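Local coordinates for protein polyprenyl synthetase (Nonlabens dokdonensis, PDB 6KD7) that probably acts as a magnesium-dependent prenyltransferase of the geranylgeranyl pyrophosphate synthase type, building isoprenoid diphosphate chains, at residues A61-A67 / L117-Y121; Q128-V132 / Q178-I183; L212-G216 / K275-E279; I229-K233 / W254-F259. All coordinates share one frame; numbering follows the deposited sequence. Where two conformers were deposited one is given.

Interaction 1: A61-A67 / L117-Y121; sequences AMNAAIA and LFEDY
Tyr121 meets helix 58-82 from a type I beta turn, Phe118 to Tyr121, and its side chain can be followed outward atom by atom. CB leads to a ring whose CG lies anti to the carbonyl carbon (chi1 -66°), which lays the ring across to the start of segment 61-67. On the rim, CE2 touches Asn63 CB at 3.9 Å and also lies near Ala64 CB. CZ passes Ala64 N and CB, and the hydroxyl at the tip accepts a hydrogen bond from Ala64 N (OH to N 3.2 Å, N-H...O angle 156°). That amide lies where the helix is kinked and lacks its usual bond to the preceding turn, so the phenol supplies a substitute acceptor. The same OH is also hydrogen-bonded to the carbonyl of Asp60. Beside it, Leu117 CD1 packs on Ile66 CG2 at 3.6 Å, the two side chains crossing at about a right angle, while Phe118 CE1 reaches Ala67 CB, also at 3.6 Å. Leu117 O, 3.2 Å from Asn63 CB, is buried here without a polar partner. In this mainly alpha-helical fold the turn joins helix 100-116 to helix 123-150; Met179 of helix 158-183 packs on Ala64 and Phe118, Ile183 on Ala64 and Tyr121.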
loop_
_atom_site.group_PDB
_atom_site.type_symbol
_atom_site.label_atom_id
_atom_site.label_comp_id
_atom_site.label_asym_id
_atom_site.label_seq_id
_atom_site.Cartn_x
_atom_site.Cartn_y
_atom_site.Cartn_z
ATOM N N ALA A 61 18.034 48.426 2.795
ATOM C CA ALA A 61 18.087 47.138 2.080
ATOM C C ALA A 61 17.224 46.057 2.754
ATOM O O ALA A 61 17.113 44.974 2.201
ATOM C CB ALA A 61 19.509 46.699 1.953
ATOM N N MET A 62 16.636 46.337 3.896
ATOM C CA MET A 62 16.135 45.290 4.803
ATOM C C MET A 62 14.980 44.544 4.113
ATOM O O MET A 62 15.017 43.321 4.129
ATOM C CB MET A 62 15.627 45.865 6.118
ATOM C CG MET A 62 15.359 44.814 7.205
ATOM S SD MET A 62 16.791 43.775 7.594
ATOM C CE MET A 62 17.947 44.994 8.239
ATOM N N ASN A 63 13.980 45.249 3.570
ATOM C CA ASN A 63 12.798 44.587 2.946
ATOM C C ASN A 63 13.292 43.640 1.833
ATOM O O ASN A 63 12.843 42.488 1.808
ATOM C CB ASN A 63 11.759 45.608 2.493
ATOM C CG ASN A 63 10.947 46.145 3.652
ATOM O OD1 ASN A 63 11.120 45.752 4.790
ATOM N ND2 ASN A 63 10.014 47.022 3.358
ATOM N N ALA A 64 14.250 44.056 1.016
ATOM C CA ALA A 64 14.807 43.227 -0.060
ATOM C C ALA A 64 15.562 42.015 0.510
ATOM O O ALA A 64 15.531 40.927 -0.125
ATOM C CB ALA A 64 15.726 44.017 -0.926
ATOM N N ALA A 65 16.325 42.213 1.577
ATOM C CA ALA A 65 17.043 41.138 2.299
ATOM C C ALA A 65 16.018 40.096 2.787
ATOM O O ALA A 65 16.222 38.911 2.580
ATOM C CB ALA A 65 17.798 41.718 3.481
ATOM N N ILE A 66 14.942 40.550 3.388
ATOM C CA ILE A 66 13.874 39.657 3.869
ATOM C C ILE A 66 13.227 38.946 2.669
ATOM O O ILE A 66 12.986 37.729 2.800
ATOM C CB ILE A 66 12.881 40.443 4.701
ATOM C CG1 ILE A 66 13.581 40.957 5.960
ATOM C CG2 ILE A 66 11.653 39.586 5.023
ATOM C CD1 ILE A 66 12.703 41.860 6.818
ATOM N N ALA A 67 13.041 39.609 1.518
ATOM C CA ALA A 67 12.492 38.946 0.310
ATOM C C ALA A 67 13.388 37.752 -0.045
ATOM O O ALA A 67 12.891 36.675 -0.424
ATOM C CB ALA A 67 12.415 39.878 -0.881
ATOM N N LEU A 117 7.453 42.283 -0.682
ATOM C CA LEU A 117 8.422 42.979 0.185
ATOM C C LEU A 117 9.207 44.022 -0.639
ATOM O O LEU A 117 9.918 44.818 -0.021
ATOM C CB LEU A 117 9.317 41.929 0.880
ATOM C CG LEU A 117 8.672 41.284 2.122
ATOM C CD1 LEU A 117 9.229 39.902 2.384
ATOM C CD2 LEU A 117 8.841 42.139 3.371
ATOM N N PHE A 118 9.117 44.016 -1.972
ATOM C CA PHE A 118 9.747 45.041 -2.828
ATOM C C PHE A 118 8.894 46.329 -2.851
ATOM O O PHE A 118 9.393 47.331 -3.308
ATOM C CB PHE A 118 9.982 44.517 -4.235
ATOM C CG PHE A 118 10.912 43.356 -4.286
ATOM C CD1 PHE A 118 12.034 43.313 -3.492
ATOM C CD2 PHE A 118 10.693 42.297 -5.144
ATOM C CE1 PHE A 118 12.906 42.237 -3.531
ATOM C CE2 PHE A 118 11.549 41.205 -5.154
ATOM C CZ PHE A 118 12.659 41.175 -4.349
ATOM N N GLU A 119 7.655 46.318 -2.390
ATOM C CA GLU A 119 6.673 47.390 -2.739
ATOM C C GLU A 119 7.030 48.751 -2.125
ATOM O O GLU A 119 6.585 49.731 -2.730
ATOM C CB GLU A 119 5.237 47.008 -2.365
ATOM C CG GLU A 119 4.691 45.981 -3.337
ATOM C CD GLU A 119 3.404 45.271 -2.973
ATOM O OE1 GLU A 119 2.738 45.742 -2.056
ATOM O OE2 GLU A 119 3.003 44.350 -3.741
ATOM N N ASP A 120 7.765 48.829 -1.006
ATOM C CA ASP A 120 8.179 50.135 -0.414
ATOM C C ASP A 120 9.310 50.790 -1.212
ATOM O O ASP A 120 9.533 51.932 -0.961
ATOM C CB ASP A 120 8.617 50.050 1.043
ATOM C CG ASP A 120 7.455 49.736 1.936
ATOM O OD1 ASP A 120 6.317 49.839 1.455
ATOM O OD2 ASP A 120 7.695 49.368 3.072
ATOM N N TYR A 121 9.948 50.099 -2.149
ATOM C CA TYR A 121 11.031 50.741 -2.932
ATOM C C TYR A 121 10.463 51.718 -3.969
ATOM O O TYR A 121 9.297 51.604 -4.343
ATOM C CB TYR A 121 12.011 49.703 -3.478
ATOM C CG TYR A 121 12.765 49.014 -2.375
ATOM C CD1 TYR A 121 13.802 49.650 -1.720
ATOM C CD2 TYR A 121 12.395 47.761 -1.929
ATOM C CE1 TYR A 121 14.479 49.040 -0.681
ATOM C CE2 TYR A 121 13.055 47.143 -0.885
ATOM C CZ TYR A 121 14.103 47.783 -0.256
ATOM O OH TYR A 121 14.759 47.181 0.766
#

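Interaction 2: Q128-V132 / Q178-I183; sequences QLNKV and QMGAII
The helical segments 128-132 and 178-183 run nearly antiparallel, at 165° between their N-to-C directions, with axes 10.0 Å apart at closest approach. This is helix-on-helix packing within the mainly alpha-helical bundle of the polyprenyl synthetase fold, and no hydrogen bond crosses it: the contact is made by interlocking aliphatic groups. The backbones come nearest at Leu129 and Met179, whose CA atoms are 6.0 Å apart. Leu129 puts CD2 into the angle between two neighbours one turn apart, against Met179 CB at 3.7 Å and Ile182 CG2 at 3.8 Å. It crosses the methionine at about a right angle but slides past the isoleucine in the opposite direction. Val132, one turn further on, divides its two methyls. With CG1 between the backbone N and the carbonyl carbon (chi1 64°), that branch faces Ile182 CD1 and Met179 CG, leaving CG2 to cross the end of the Gln178 side chain obliquely. With an alanine here both methyls go, which is likely to open a gap beside Met179 CG and Ile182 CD1 and free the end of Gln178 to shift. Around this pair, Gln191 of helix 188-215 borders Ile182, and Phe118 and Ala64 pack on Met179. The same Ile182 CD1 also rests against the main chain, 3.8 Å from Gln128 O.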
loop_
_atom_site.group_PDB
_atom_site.type_symbol
_atom_site.label_atom_id
_atom_site.label_comp_id
_atom_site.label_asym_id
_atom_site.label_seq_id
_atom_site.Cartn_x
_atom_site.Cartn_y
_atom_site.Cartn_z
ATOM N N GLN A 128 13.925 47.263 -10.891
ATOM C CA GLN A 128 15.222 46.580 -11.115
ATOM C C GLN A 128 15.263 45.305 -10.238
ATOM O O GLN A 128 15.856 44.303 -10.667
ATOM C CB GLN A 128 16.343 47.576 -10.785
ATOM C CG GLN A 128 16.674 48.559 -11.907
ATOM C CD GLN A 128 17.867 49.379 -11.464
ATOM O OE1 GLN A 128 17.744 50.294 -10.656
ATOM N NE2 GLN A 128 19.046 48.932 -11.845
ATOM N N LEU A 129 14.763 45.429 -9.013
ATOM C CA LEU A 129 14.705 44.363 -7.984
ATOM C C LEU A 129 13.852 43.221 -8.567
ATOM O O LEU A 129 14.376 42.089 -8.644
ATOM C CB LEU A 129 14.120 44.935 -6.692
ATOM C CG LEU A 129 15.056 45.847 -5.887
ATOM C CD1 LEU A 129 14.348 46.387 -4.664
ATOM C CD2 LEU A 129 16.373 45.145 -5.495
ATOM N N ASN A 130 12.635 43.539 -9.035
ATOM C CA ASN A 130 11.681 42.528 -9.563
ATOM C C ASN A 130 12.350 41.811 -10.711
ATOM O O ASN A 130 12.331 40.578 -10.776
ATOM C CB ASN A 130 10.344 43.090 -10.015
ATOM C CG ASN A 130 9.416 43.191 -8.852
ATOM O OD1 ASN A 130 9.422 44.208 -8.144
ATOM N ND2 ASN A 130 8.598 42.166 -8.657
ATOM N N LYS A 131 12.982 42.565 -11.599
ATOM C CA LYS A 131 13.595 41.962 -12.806
ATOM C C LYS A 131 14.719 40.971 -12.478
ATOM O O LYS A 131 14.660 39.874 -12.989
ATOM C CB LYS A 131 14.114 43.076 -13.712
ATOM C CG LYS A 131 14.429 42.650 -15.134
ATOM C CD LYS A 131 14.284 43.784 -16.100
ATOM C CE LYS A 131 14.583 43.387 -17.525
ATOM N NZ LYS A 131 15.845 42.629 -17.622
ATOM N N VAL A 132 15.650 41.305 -11.589
ATOM C CA VAL A 132 16.775 40.361 -11.347
ATOM C C VAL A 132 16.242 39.202 -10.466
ATOM O O VAL A 132 16.678 38.044 -10.678
ATOM C CB VAL A 132 18.022 41.035 -10.737
ATOM C CG1 VAL A 132 17.727 41.596 -9.360
ATOM C CG2 VAL A 132 19.184 40.051 -10.703
ATOM N N GLN A 178 23.555 41.647 -5.856
ATOM C CA GLN A 178 23.071 42.601 -6.865
ATOM C C GLN A 178 21.926 43.422 -6.292
ATOM O O GLN A 178 21.935 44.649 -6.567
ATOM C CB GLN A 178 22.809 41.929 -8.201
ATOM C CG GLN A 178 22.269 42.919 -9.195
ATOM C CD GLN A 178 22.200 42.381 -10.592
ATOM O OE1 GLN A 178 21.818 43.136 -11.479
ATOM N NE2 GLN A 178 22.528 41.120 -10.818
ATOM N N MET A 179 21.042 42.861 -5.464
ATOM C CA MET A 179 19.879 43.628 -4.956
ATOM C C MET A 179 20.367 44.736 -4.005
ATOM O O MET A 179 19.647 45.777 -3.851
ATOM C CB MET A 179 18.841 42.742 -4.233
ATOM C CG MET A 179 18.100 41.821 -5.241
ATOM S SD MET A 179 17.105 40.488 -4.532
ATOM C CE MET A 179 16.020 41.372 -3.448
ATOM N N GLY A 180 21.431 44.483 -3.249
ATOM C CA GLY A 180 21.929 45.503 -2.294
ATOM C C GLY A 180 22.525 46.662 -3.063
ATOM O O GLY A 180 22.224 47.800 -2.736
ATOM N N ALA A 181 23.253 46.336 -4.122
ATOM C CA ALA A 181 23.853 47.278 -5.072
ATOM C C ALA A 181 22.737 48.122 -5.725
ATOM O O ALA A 181 22.865 49.357 -5.791
ATOM C CB ALA A 181 24.703 46.515 -6.050
ATOM N N ILE A 182 21.620 47.511 -6.111
ATOM C CA ILE A 182 20.486 48.247 -6.721
ATOM C C ILE A 182 19.965 49.231 -5.684
ATOM O O ILE A 182 19.637 50.344 -6.036
ATOM C CB ILE A 182 19.359 47.296 -7.167
ATOM C CG1 ILE A 182 19.759 46.509 -8.412
ATOM C CG2 ILE A 182 18.041 48.039 -7.351
ATOM C CD1 ILE A 182 18.847 45.326 -8.638
ATOM N N ILE A 183 19.838 48.805 -4.443
ATOM C CA ILE A 183 19.285 49.719 -3.408
ATOM C C ILE A 183 20.226 50.909 -3.158
ATOM O O ILE A 183 19.739 51.947 -2.733
ATOM C CB ILE A 183 18.888 48.919 -2.163
ATOM C CG1 ILE A 183 17.684 48.036 -2.504
ATOM C CG2 ILE A 183 18.601 49.838 -0.997
ATOM C CD1 ILE A 183 17.469 46.886 -1.579
#

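Interaction 3: L212-G216 / K275-E279; sequences LDAFG and KVFFE
Phe215 and Lys275 slide past each other in opposite directions, and together with Ala214 they account for most of the surface buried where the C-terminal end of helix 188-215 meets helix 264-281. The Phe215 ring presents its edge: CZ lies 3.8 Å from Lys275 O, near the ring plane, and 3.9 Å from Phe278 CB, while CE1 packs on Lys275 CB at 4.0 Å. Lys275 sends its chain the other way, along the phenylalanine and to the helix end. A bend at its third torsion (chi3 61°) curls the aliphatic part round the Ala214 carbonyl, so that CD and CE lie close to that oxygen before NZ donates to it, at 3.0 Å between Lys275 NZ and Ala214 O. The ammonium lies in the carbonyl plane, with a C=O...N angle of 160°. A positive group here is likely to suit the C-terminal end of the helix. A methionine in place of Lys275 would probably leave the Ala214 carbonyl without this donor and the helix end without its nearby positive charge. Ala214 CB meanwhile faces the edge of the Phe278 ring, at 4.3 Å from CD2, and Leu237 of helix 236-241 packs against Ala214, Phe215 and Phe278. The lysine thus binds the C-terminal turn carrying Asp213, last residue of a DDYLD sequence that probably corresponds to the second aspartate-rich (DDxxD) motif of this family.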
loop_
_atom_site.group_PDB
_atom_site.type_symbol
_atom_site.label_atom_id
_atom_site.label_comp_id
_atom_site.label_asym_id
_atom_site.label_seq_id
_atom_site.Cartn_x
_atom_site.Cartn_y
_atom_site.Cartn_z
ATOM N N LEU A 212 32.061 17.962 1.432
ATOM C CA LEU A 212 31.778 17.710 2.859
ATOM C C LEU A 212 30.659 16.672 2.975
ATOM O O LEU A 212 30.559 16.045 4.032
ATOM C CB LEU A 212 31.417 19.019 3.578
ATOM C CG LEU A 212 32.578 20.010 3.796
ATOM C CD1 LEU A 212 32.090 21.274 4.490
ATOM C CD2 LEU A 212 33.730 19.395 4.598
ATOM N N ASP A 213 29.817 16.520 1.963
ATOM C CA ASP A 213 28.758 15.478 2.011
ATOM C C ASP A 213 29.445 14.108 2.203
ATOM O O ASP A 213 28.971 13.366 3.004
ATOM C CB ASP A 213 27.881 15.503 0.758
ATOM C CG ASP A 213 26.681 14.582 0.861
ATOM O OD1 ASP A 213 26.820 13.381 0.557
ATOM O OD2 ASP A 213 25.678 15.045 1.354
ATOM N N ALA A 214 30.533 13.835 1.496
ATOM C CA ALA A 214 31.324 12.595 1.603
ATOM C C ALA A 214 32.276 12.650 2.805
ATOM O O ALA A 214 32.317 11.665 3.554
ATOM C CB ALA A 214 32.102 12.385 0.342
ATOM N N PHE A 215 33.014 13.752 2.983
ATOM C CA PHE A 215 34.212 13.785 3.854
ATOM C C PHE A 215 34.007 14.636 5.087
ATOM O O PHE A 215 34.962 14.789 5.808
ATOM C CB PHE A 215 35.413 14.316 3.098
ATOM C CG PHE A 215 35.850 13.350 2.047
ATOM C CD1 PHE A 215 36.329 12.099 2.418
ATOM C CD2 PHE A 215 35.705 13.650 0.709
ATOM C CE1 PHE A 215 36.679 11.178 1.447
ATOM C CE2 PHE A 215 36.085 12.740 -0.262
ATOM C CZ PHE A 215 36.575 11.507 0.111
ATOM N N GLY A 216 32.810 15.183 5.265
ATOM C CA GLY A 216 32.494 16.086 6.381
ATOM C C GLY A 216 32.372 15.377 7.713
ATOM O O GLY A 216 32.261 14.158 7.720
ATOM N N LYS A 275 34.164 6.420 -0.733
ATOM C CA LYS A 275 35.065 7.471 -0.160
ATOM C C LYS A 275 36.514 7.117 -0.511
ATOM O O LYS A 275 37.226 7.986 -1.102
ATOM C CB LYS A 275 34.809 7.669 1.330
ATOM C CG LYS A 275 33.554 8.488 1.600
ATOM C CD LYS A 275 33.064 8.448 3.020
ATOM C CE LYS A 275 34.102 8.989 3.976
ATOM N NZ LYS A 275 33.445 9.477 5.205
ATOM N N VAL A 276 36.908 5.853 -0.341
ATOM C CA VAL A 276 38.317 5.466 -0.640
ATOM C C VAL A 276 38.577 5.647 -2.131
ATOM O O VAL A 276 39.670 6.159 -2.466
ATOM C CB VAL A 276 38.642 4.044 -0.147
ATOM C CG1 VAL A 276 40.013 3.604 -0.645
ATOM C CG2 VAL A 276 38.530 3.953 1.377
ATOM N N PHE A 277 37.648 5.269 -3.004
ATOM C CA PHE A 277 37.835 5.476 -4.468
ATOM C C PHE A 277 37.953 6.972 -4.791
ATOM O O PHE A 277 38.714 7.366 -5.680
ATOM C CB PHE A 277 36.693 4.870 -5.286
ATOM C CG PHE A 277 36.817 3.381 -5.479
ATOM C CD1 PHE A 277 37.960 2.839 -6.048
ATOM C CD2 PHE A 277 35.810 2.521 -5.065
ATOM C CE1 PHE A 277 38.083 1.467 -6.201
ATOM C CE2 PHE A 277 35.934 1.149 -5.228
ATOM C CZ PHE A 277 37.064 0.630 -5.799
ATOM N N PHE A 278 37.188 7.800 -4.097
ATOM C CA PHE A 278 37.224 9.269 -4.306
ATOM C C PHE A 278 38.665 9.758 -4.049
ATOM O O PHE A 278 39.159 10.445 -4.946
ATOM C CB PHE A 278 36.175 9.981 -3.448
ATOM C CG PHE A 278 34.747 9.868 -3.925
ATOM C CD1 PHE A 278 34.439 9.469 -5.210
ATOM C CD2 PHE A 278 33.710 10.257 -3.090
ATOM C CE1 PHE A 278 33.121 9.409 -5.635
ATOM C CE2 PHE A 278 32.397 10.224 -3.518
ATOM C CZ PHE A 278 32.106 9.794 -4.793
ATOM N N GLU A 279 39.296 9.370 -2.924
ATOM C CA GLU A 279 40.706 9.739 -2.578
ATOM C C GLU A 279 41.613 9.157 -3.660
ATOM O O GLU A 279 42.186 9.949 -4.459
ATOM C CB GLU A 279 41.138 9.279 -1.182
ATOM C CG GLU A 279 39.983 9.207 -0.220
ATOM C CD GLU A 279 40.287 9.087 1.258
ATOM O OE1 GLU A 279 40.860 10.039 1.800
ATOM O OE2 GLU A 279 39.877 8.066 1.875
#

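Interaction 4: I229-K233 / W254-F259; sequences IRENK and WFALHF
Two first torsions set up this contact: Arg230 CG stands anti to the backbone N (chi1 176°), and Phe259 CG lies between the backbone N and the carbonyl carbon (chi1 79°), bringing the guanidinium over the ring. Helix 227-230 ends in a Schellman motif, and the positive phi of Asn232 carries its amide to the loop 254-259. Arg230 and Phe259 form a cation-pi pair, Arg230 CZ lying 4.6 Å from the ring centroid. NH1 is centred above the face, and the guanidinium stands steeply, its plane 79° from that of the ring. Nearer the backbone, Arg230 CG touches Phe259 CB at 3.5 Å. The arginine NE forms a salt bridge to Glu224, and NH2 a longer one to Glu231, which also pairs with Lys233. Asn232 ND2 donates to Leu257 O at 3.0 Å, approaching from above the carbonyl plane, while OD1 sits over one face of the Phe255 ring and takes a hydrogen bond from Lys270. That ring's CE2 edge meets Lys233 O at 3.4 Å, and Asn232 CB packs on CD2. Glu92 of the third subunit reaches His258 N. A water bridges the two backbones, donating to Arg230 O at 2.8 Å and accepting from Phe259 N at 2.9 Å.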
loop_
_atom_site.group_PDB
_atom_site.type_symbol
_atom_site.label_atom_id
_atom_site.label_comp_id
_atom_site.label_asym_id
_atom_site.label_seq_id
_atom_site.Cartn_x
_atom_site.Cartn_y
_atom_site.Cartn_z
ATOM N N ILE A 229 26.360 9.733 -1.893
ATOM C CA ILE A 229 26.804 8.371 -2.271
ATOM C C ILE A 229 25.605 7.406 -2.199
ATOM O O ILE A 229 25.293 6.754 -3.224
ATOM C CB ILE A 229 27.968 7.897 -1.405
ATOM C CG1 ILE A 229 29.243 8.688 -1.716
ATOM C CG2 ILE A 229 28.166 6.413 -1.688
ATOM C CD1 ILE A 229 30.355 8.542 -0.688
ATOM N N ARG A 230 24.919 7.377 -1.070
ATOM C CA ARG A 230 23.761 6.493 -0.873
ATOM C C ARG A 230 22.736 6.700 -1.994
ATOM O O ARG A 230 22.128 5.693 -2.453
ATOM C CB ARG A 230 23.139 6.755 0.483
ATOM C CG ARG A 230 21.874 5.942 0.693
ATOM C CD ARG A 230 21.402 6.006 2.133
ATOM N NE ARG A 230 20.974 7.355 2.418
ATOM C CZ ARG A 230 19.899 7.935 1.898
ATOM N NH1 ARG A 230 19.083 7.288 1.068
ATOM N NH2 ARG A 230 19.644 9.188 2.221
ATOM N N GLU A 231 22.525 7.941 -2.429
ATOM C CA GLU A 231 21.453 8.271 -3.404
ATOM C C GLU A 231 22.022 8.275 -4.818
ATOM O O GLU A 231 21.308 8.604 -5.744
ATOM C CB GLU A 231 20.830 9.613 -3.060
ATOM C CG GLU A 231 20.057 9.579 -1.757
ATOM C CD GLU A 231 19.253 10.845 -1.465
ATOM O OE1 GLU A 231 19.586 11.910 -2.037
ATOM O OE2 GLU A 231 18.301 10.771 -0.653
ATOM N N ASN A 232 23.286 7.910 -4.974
ATOM C CA ASN A 232 23.940 7.866 -6.296
ATOM C C ASN A 232 23.819 9.227 -6.986
ATOM O O ASN A 232 23.703 9.218 -8.213
ATOM C CB ASN A 232 23.372 6.724 -7.161
ATOM C CG ASN A 232 23.494 5.393 -6.454
ATOM O OD1 ASN A 232 24.576 5.037 -5.958
ATOM N ND2 ASN A 232 22.381 4.693 -6.337
ATOM N N LYS A 233 23.960 10.342 -6.259
ATOM C CA LYS A 233 23.970 11.689 -6.898
ATOM C C LYS A 233 25.322 11.871 -7.566
ATOM O O LYS A 233 26.363 11.666 -6.908
ATOM C CB LYS A 233 23.722 12.809 -5.899
ATOM C CG LYS A 233 22.298 12.866 -5.386
ATOM C CD LYS A 233 21.550 14.152 -5.701
ATOM C CE LYS A 233 20.605 14.538 -4.575
ATOM N NZ LYS A 233 19.427 13.633 -4.486
ATOM N N TRP A 254 29.255 0.576 -8.075
ATOM C CA TRP A 254 28.702 0.993 -6.762
ATOM C C TRP A 254 27.501 1.909 -6.991
ATOM O O TRP A 254 26.532 1.804 -6.259
ATOM C CB TRP A 254 29.784 1.683 -5.933
ATOM C CG TRP A 254 30.675 0.715 -5.222
ATOM C CD1 TRP A 254 31.973 0.434 -5.514
ATOM C CD2 TRP A 254 30.315 -0.142 -4.117
ATOM N NE1 TRP A 254 32.460 -0.503 -4.640
ATOM C CE2 TRP A 254 31.464 -0.886 -3.783
ATOM C CE3 TRP A 254 29.135 -0.372 -3.395
ATOM C CZ2 TRP A 254 31.481 -1.808 -2.739
ATOM C CZ3 TRP A 254 29.146 -1.287 -2.361
ATOM C CH2 TRP A 254 30.307 -1.999 -2.041
ATOM N N PHE A 255 27.568 2.778 -8.001
ATOM C CA PHE A 255 26.542 3.833 -8.239
ATOM C C PHE A 255 25.331 3.219 -8.938
ATOM O O PHE A 255 24.367 3.949 -9.166
ATOM C CB PHE A 255 27.139 5.033 -8.983
ATOM C CG PHE A 255 27.569 6.143 -8.049
ATOM C CD1 PHE A 255 28.534 5.913 -7.071
ATOM C CD2 PHE A 255 26.959 7.394 -8.084
ATOM C CE1 PHE A 255 28.887 6.909 -6.165
ATOM C CE2 PHE A 255 27.301 8.385 -7.170
ATOM C CZ PHE A 255 28.259 8.144 -6.208
ATOM N N ALA A 256 25.385 1.919 -9.257
ATOM C CA ALA A 256 24.242 1.165 -9.833
ATOM C C ALA A 256 23.396 0.527 -8.726
ATOM O O ALA A 256 22.266 0.139 -9.037
ATOM C CB ALA A 256 24.739 0.119 -10.814
ATOM N N LEU A 257 23.900 0.399 -7.492
ATOM C CA LEU A 257 23.092 -0.183 -6.399
ATOM C C LEU A 257 22.209 0.894 -5.781
ATOM O O LEU A 257 22.749 1.900 -5.292
ATOM C CB LEU A 257 23.994 -0.800 -5.328
ATOM C CG LEU A 257 25.022 -1.793 -5.835
ATOM C CD1 LEU A 257 25.807 -2.333 -4.681
ATOM C CD2 LEU A 257 24.363 -2.922 -6.625
ATOM N N HIS A 258 20.883 0.710 -5.846
ATOM C CA HIS A 258 19.879 1.501 -5.084
ATOM C C HIS A 258 20.031 1.143 -3.620
ATOM O O HIS A 258 20.351 -0.036 -3.317
ATOM C CB HIS A 258 18.409 1.284 -5.502
ATOM C CG HIS A 258 17.471 2.390 -5.120
ATOM N ND1 HIS A 258 16.947 2.533 -3.861
ATOM C CD2 HIS A 258 16.950 3.403 -5.850
ATOM C CE1 HIS A 258 16.134 3.564 -3.840
ATOM N NE2 HIS A 258 16.136 4.120 -5.024
ATOM N N PHE A 259 19.843 2.136 -2.759
ATOM C CA PHE A 259 19.907 1.934 -1.290
ATOM C C PHE A 259 18.698 1.111 -0.793
ATOM O O PHE A 259 18.776 0.504 0.280
ATOM C CB PHE A 259 20.003 3.280 -0.556
ATOM C CG PHE A 259 18.697 4.009 -0.415
ATOM C CD1 PHE A 259 18.219 4.799 -1.446
ATOM C CD2 PHE A 259 17.944 3.894 0.742
ATOM C CE1 PHE A 259 17.013 5.476 -1.330
ATOM C CE2 PHE A 259 16.728 4.557 0.846
ATOM C CZ PHE A 259 16.247 5.314 -0.206
HETATM O O HOH W 1 20.122 4.699 -4.190
HETATM O O HOH W 2 23.174 3.266 -2.271
#

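In the fold
From the N terminus, interaction 1 closes the first loop, bringing the turn after helix 100-116 back to helix 58-82. Interaction 2 follows in series, closing helix 123-150 onto helix 158-183. The two touch, sharing through helix 158-183 one packed core at one end of the molecule. Helix 188-215 then leads to the other side of the chain's centre, where interaction 3 closes a longer loop onto helix 264-281. Within that loop lies interaction 4, so these two nest, sharing packing of Ile229 with Lys275 and Phe278. The two pairs remain apart, with nearest atoms about 24 Å from each other.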